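Local coordinates for R-imine reductase (PDB 3ZGY), which catalyses the R-selective, NADPH-dependent reduction of an imine substrate, at residues A141-A146 with G167-G172; A148-S153 with A171-L176. One frame throughout, in Å; residues are numbered along the deposited sequence.

Interaction 1 (A141-A146 with G167-G172); sequences AAIGTA and GGLGAG
Gly144 and Leu169 join two loops at the edge of the Rossmann-type nucleotide-binding domain: a type II beta turn, Ala142 to Thr145, abuts a type I turn, Gly167 to Gly170. A single backbone hydrogen bond links them, Gly144 N donating a hydrogen bond to Leu169 O at 2.8 Å. Gly144 N lies well above the carbonyl plane of Leu169, 63° out of it and off its lone pairs. Around this bond the backbones lie close, with Gly144 CA 3.8 Å from Gly168 O. Gly144 has positive phi, and so does Gly170, the first residue to leave helical geometry after helix 163-167.

The apolar part of the contact is small. Ile143 and Leu169 run side by side, pointing the same way, and touch through Ile143 CG2 and Leu169 CD2 at 4.2 Å. Both rest on helix 29-40, Ile143 against Met30 and Ala33, Leu169 against Leu34 and Phe38.

Within the first turn, Ala142 O is gripped twice from the same face of its plane. Thr145 N closes the turn at 3.0 Å from Ala142 O, and Thr145 OG1, which is also hydrogen-bonded to Asp147 N, donates to that same oxygen at 2.9 Å.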
loop_
_atom_site.group_PDB
_atom_site.type_symbol
_atom_site.label_atom_id
_atom_site.label_comp_id
_atom_site.label_asym_id
_atom_site.label_seq_id
_atom_site.Cartn_x
_atom_site.Cartn_y
_atom_site.Cartn_z
ATOM N N ALA D 141 8.161 19.743 -7.023
ATOM C CA ALA D 141 7.206 20.187 -8.036
ATOM C C ALA D 141 5.812 20.489 -7.446
ATOM O O ALA D 141 5.162 21.450 -7.873
ATOM C CB ALA D 141 7.114 19.156 -9.131
ATOM N N ALA D 142 5.351 19.699 -6.473
ATOM C CA ALA D 142 3.961 19.860 -5.968
ATOM C C ALA D 142 3.800 21.011 -5.010
ATOM O O ALA D 142 2.698 21.399 -4.698
ATOM C CB ALA D 142 3.479 18.582 -5.306
ATOM N N ILE D 143 4.896 21.554 -4.505
ATOM C CA ILE D 143 4.806 22.663 -3.543
ATOM C C ILE D 143 4.082 23.818 -4.194
ATOM O O ILE D 143 4.337 24.157 -5.323
ATOM C CB ILE D 143 6.190 23.138 -3.064
ATOM C CG1 ILE D 143 6.946 22.016 -2.355
ATOM C CG2 ILE D 143 6.070 24.347 -2.158
ATOM C CD1 ILE D 143 6.195 21.380 -1.209
ATOM N N GLY D 144 3.171 24.427 -3.455
ATOM C CA GLY D 144 2.392 25.551 -3.957
ATOM C C GLY D 144 1.216 25.116 -4.786
ATOM O O GLY D 144 0.638 25.940 -5.447
ATOM N N THR D 145 0.878 23.828 -4.787
ATOM C CA THR D 145 -0.270 23.350 -5.553
ATOM C C THR D 145 -1.207 22.504 -4.699
ATOM O O THR D 145 -0.893 22.167 -3.539
ATOM C CB THR D 145 0.176 22.527 -6.769
ATOM O OG1 THR D 145 0.375 21.148 -6.383
ATOM C CG2 THR D 145 1.433 23.109 -7.391
ATOM N N ALA D 146 -2.337 22.105 -5.276
ATOM C CA ALA D 146 -3.256 21.265 -4.515
ATOM C C ALA D 146 -2.678 19.859 -4.262
ATOM O O ALA D 146 -3.165 19.139 -3.400
ATOM C CB ALA D 146 -4.589 21.182 -5.212
ATOM N N GLY D 167 -0.207 28.407 4.401
ATOM C CA GLY D 167 -1.158 27.850 3.425
ATOM C C GLY D 167 -0.700 28.104 1.997
ATOM O O GLY D 167 -1.071 27.365 1.091
ATOM N N GLY D 168 0.141 29.125 1.818
ATOM C CA GLY D 168 0.847 29.355 0.571
ATOM C C GLY D 168 1.609 28.163 -0.033
ATOM O O GLY D 168 1.895 28.173 -1.206
ATOM N N LEU D 169 1.922 27.147 0.767
ATOM C CA LEU D 169 2.576 25.969 0.306
ATOM C C LEU D 169 1.629 24.969 -0.323
ATOM O O LEU D 169 2.075 23.942 -0.882
ATOM C CB LEU D 169 3.294 25.292 1.469
ATOM C CG LEU D 169 4.293 26.178 2.209
ATOM C CD1 LEU D 169 4.843 25.434 3.412
ATOM C CD2 LEU D 169 5.450 26.601 1.304
ATOM N N GLY D 170 0.342 25.228 -0.262
ATOM C CA GLY D 170 -0.595 24.298 -0.852
ATOM C C GLY D 170 -1.804 24.052 0.007
ATOM O O GLY D 170 -1.783 24.282 1.195
ATOM N N ALA D 171 -2.893 23.636 -0.622
ATOM C CA ALA D 171 -4.115 23.394 0.107
ATOM C C ALA D 171 -3.935 22.136 0.947
ATOM O O ALA D 171 -4.675 21.920 1.905
ATOM C CB ALA D 171 -5.293 23.253 -0.847
ATOM N N GLY D 172 -2.983 21.299 0.575
ATOM C CA GLY D 172 -2.732 20.113 1.364
ATOM C C GLY D 172 -1.978 20.357 2.669
ATOM O O GLY D 172 -1.726 19.400 3.417
#

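Interaction 2 (A148-S153 with A171-L176); sequences AVVLLS and AGTTYL
Three backbone hydrogen bonds join the parallel strands 150-153 and 173-175, the last of them made by Leu176 N. Thr174 N donates to Val150 O at 2.9 Å, Leu152 N to Thr174 O at 2.9 Å, and Leu176 N to Leu152 O at 2.8 Å. The middle bond is the most bent, with 137° at its hydrogen. Weaker CA-H...O contacts accompany this ladder, among them Leu151 CA to Thr174 O and Tyr175 CA to Leu152 O. Another CA-H...O contact joins Gly172 CA and Ala148 O.

Side chains alternate between the two faces. Leu151 and Thr174 share one, lying side by side with Leu151 CD2 3.9 Å from Thr174 CG2. Leu176 joins them there: with CG beside its backbone N (chi1 -70°), its CD1 methyl reaches Leu151 CB at 3.7 Å. Tyr186 of helix 182-209 packs on Leu151 and Leu176, and Phe221 of the second subunit also packs on Leu151. The other face carries Val150, Leu152, Thr173 and Tyr175. Here Leu152 and Thr173 cross obliquely, Leu152 CD1 meeting Thr173 CG2 at 4.0 Å, while Thr173 OG1 is hydrogen-bonded to Gly170 O. Leu152 and Tyr175 both meet Phe159 of helix 156-159, and the hydroxyl of Tyr175 is hydrogen-bonded to Gly154 O.

Strand 150-153 runs antiparallel to strand 130-136 on its other side, whereas 173-175 is the outermost strand within the chain. The short helices 156-159 and 163-167 lie between the paired strands in sequence, making this a beta-alpha-beta crossover at the edge of the mixed sheet of the NADP-binding Rossmann-type domain.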
loop_
_atom_site.group_PDB
_atom_site.type_symbol
_atom_site.label_atom_id
_atom_site.label_comp_id
_atom_site.label_asym_id
_atom_site.label_seq_id
_atom_site.Cartn_x
_atom_site.Cartn_y
_atom_site.Cartn_z
ATOM N N ALA D 148 0.501 19.307 -3.191
ATOM C CA ALA D 148 1.350 19.381 -2.010
ATOM C C ALA D 148 0.627 18.823 -0.795
ATOM O O ALA D 148 -0.576 19.061 -0.595
ATOM C CB ALA D 148 1.749 20.808 -1.713
ATOM N N VAL D 149 1.387 18.081 -0.005
ATOM C CA VAL D 149 0.999 17.694 1.327
ATOM C C VAL D 149 2.115 18.098 2.272
ATOM O O VAL D 149 3.265 17.701 2.093
ATOM C CB VAL D 149 0.793 16.179 1.446
ATOM C CG1 VAL D 149 0.355 15.833 2.856
ATOM C CG2 VAL D 149 -0.239 15.708 0.453
ATOM N N VAL D 150 1.773 18.907 3.263
ATOM C CA VAL D 150 2.759 19.409 4.214
ATOM C C VAL D 150 2.139 19.318 5.538
ATOM O O VAL D 150 1.106 19.924 5.767
ATOM C CB VAL D 150 3.096 20.855 3.930
ATOM C CG1 VAL D 150 4.108 21.309 4.934
ATOM C CG2 VAL D 150 3.643 20.991 2.529
ATOM N N LEU D 151 2.710 18.490 6.395
ATOM C CA LEU D 151 2.152 18.245 7.739
ATOM C C LEU D 151 2.851 19.111 8.761
ATOM O O LEU D 151 4.044 19.400 8.627
ATOM C CB LEU D 151 2.314 16.803 8.100
ATOM C CG LEU D 151 1.782 15.831 7.038
ATOM C CD1 LEU D 151 2.100 14.412 7.455
ATOM C CD2 LEU D 151 0.294 15.983 6.817
ATOM N N LEU D 152 2.098 19.600 9.726
ATOM C CA LEU D 152 2.660 20.508 10.723
ATOM C C LEU D 152 2.144 20.090 12.083
ATOM O O LEU D 152 0.993 19.713 12.200
ATOM C CB LEU D 152 2.212 21.931 10.425
ATOM C CG LEU D 152 2.696 22.550 9.124
ATOM C CD1 LEU D 152 2.044 23.881 8.914
ATOM C CD2 LEU D 152 4.184 22.765 9.108
ATOM N N SER D 153 2.975 20.174 13.106
ATOM C CA SER D 153 2.531 19.826 14.435
ATOM C C SER D 153 3.273 20.683 15.418
ATOM O O SER D 153 4.389 21.173 15.138
ATOM C CB SER D 153 2.758 18.339 14.709
ATOM O OG SER D 153 4.128 17.993 14.459
ATOM N N ALA D 171 -2.893 23.636 -0.622
ATOM C CA ALA D 171 -4.115 23.394 0.107
ATOM C C ALA D 171 -3.935 22.136 0.947
ATOM O O ALA D 171 -4.675 21.920 1.905
ATOM C CB ALA D 171 -5.293 23.253 -0.847
ATOM N N GLY D 172 -2.983 21.299 0.575
ATOM C CA GLY D 172 -2.732 20.113 1.364
ATOM C C GLY D 172 -1.978 20.357 2.669
ATOM O O GLY D 172 -1.726 19.400 3.417
ATOM N N THR D 173 -1.584 21.615 2.916
ATOM C CA THR D 173 -0.969 22.018 4.174
ATOM C C THR D 173 -1.911 21.829 5.362
ATOM O O THR D 173 -2.957 22.389 5.390
ATOM C CB THR D 173 -0.546 23.473 4.132
ATOM O OG1 THR D 173 0.381 23.647 3.066
ATOM C CG2 THR D 173 0.111 23.868 5.420
ATOM N N THR D 174 -1.546 20.974 6.307
ATOM C CA THR D 174 -2.437 20.561 7.319
ATOM C C THR D 174 -1.776 20.494 8.713
ATOM O O THR D 174 -0.683 19.981 8.891
ATOM C CB THR D 174 -3.199 19.246 6.921
ATOM O OG1 THR D 174 -3.319 18.397 8.049
ATOM C CG2 THR D 174 -2.538 18.455 5.846
ATOM N N TYR D 175 -2.509 21.021 9.692
ATOM C CA TYR D 175 -2.094 21.124 11.056
ATOM C C TYR D 175 -2.637 19.961 11.759
ATOM O O TYR D 175 -3.818 19.796 11.773
ATOM C CB TYR D 175 -2.683 22.364 11.722
ATOM C CG TYR D 175 -2.429 22.390 13.205
ATOM C CD1 TYR D 175 -1.214 22.767 13.700
ATOM C CD2 TYR D 175 -3.425 22.052 14.108
ATOM C CE1 TYR D 175 -0.969 22.791 15.059
ATOM C CE2 TYR D 175 -3.214 22.070 15.497
ATOM C CZ TYR D 175 -1.988 22.430 15.960
ATOM O OH TYR D 175 -1.777 22.483 17.316
ATOM N N LEU D 176 -1.768 19.175 12.386
ATOM C CA LEU D 176 -2.131 17.853 12.896
ATOM C C LEU D 176 -2.450 17.836 14.358
ATOM O O LEU D 176 -3.043 16.884 14.828
ATOM C CB LEU D 176 -0.952 16.925 12.690
ATOM C CG LEU D 176 -0.586 16.495 11.282
ATOM C CD1 LEU D 176 0.764 15.785 11.359
ATOM C CD2 LEU D 176 -1.659 15.541 10.747
#

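Overall arrangement
Interactions 1 and 2 have centres 9 Å apart and share Ala171 and Gly172. Interaction 1 brings together the loops that precede strands 150-153 and 173-175, and interaction 2 continues as the paired strands themselves. Ala148 of interaction 2 packs through its CB against interaction 1, where it meets Ala142 O and Leu169 O. Of the two, interaction 1 comes closer to Met30, a residue seen to bind NADP(+): the side chain of Met30 is about 4 Å from that of Ile143, against about 7 Å from that of Val150 in interaction 2, although this chain holds no cofactor.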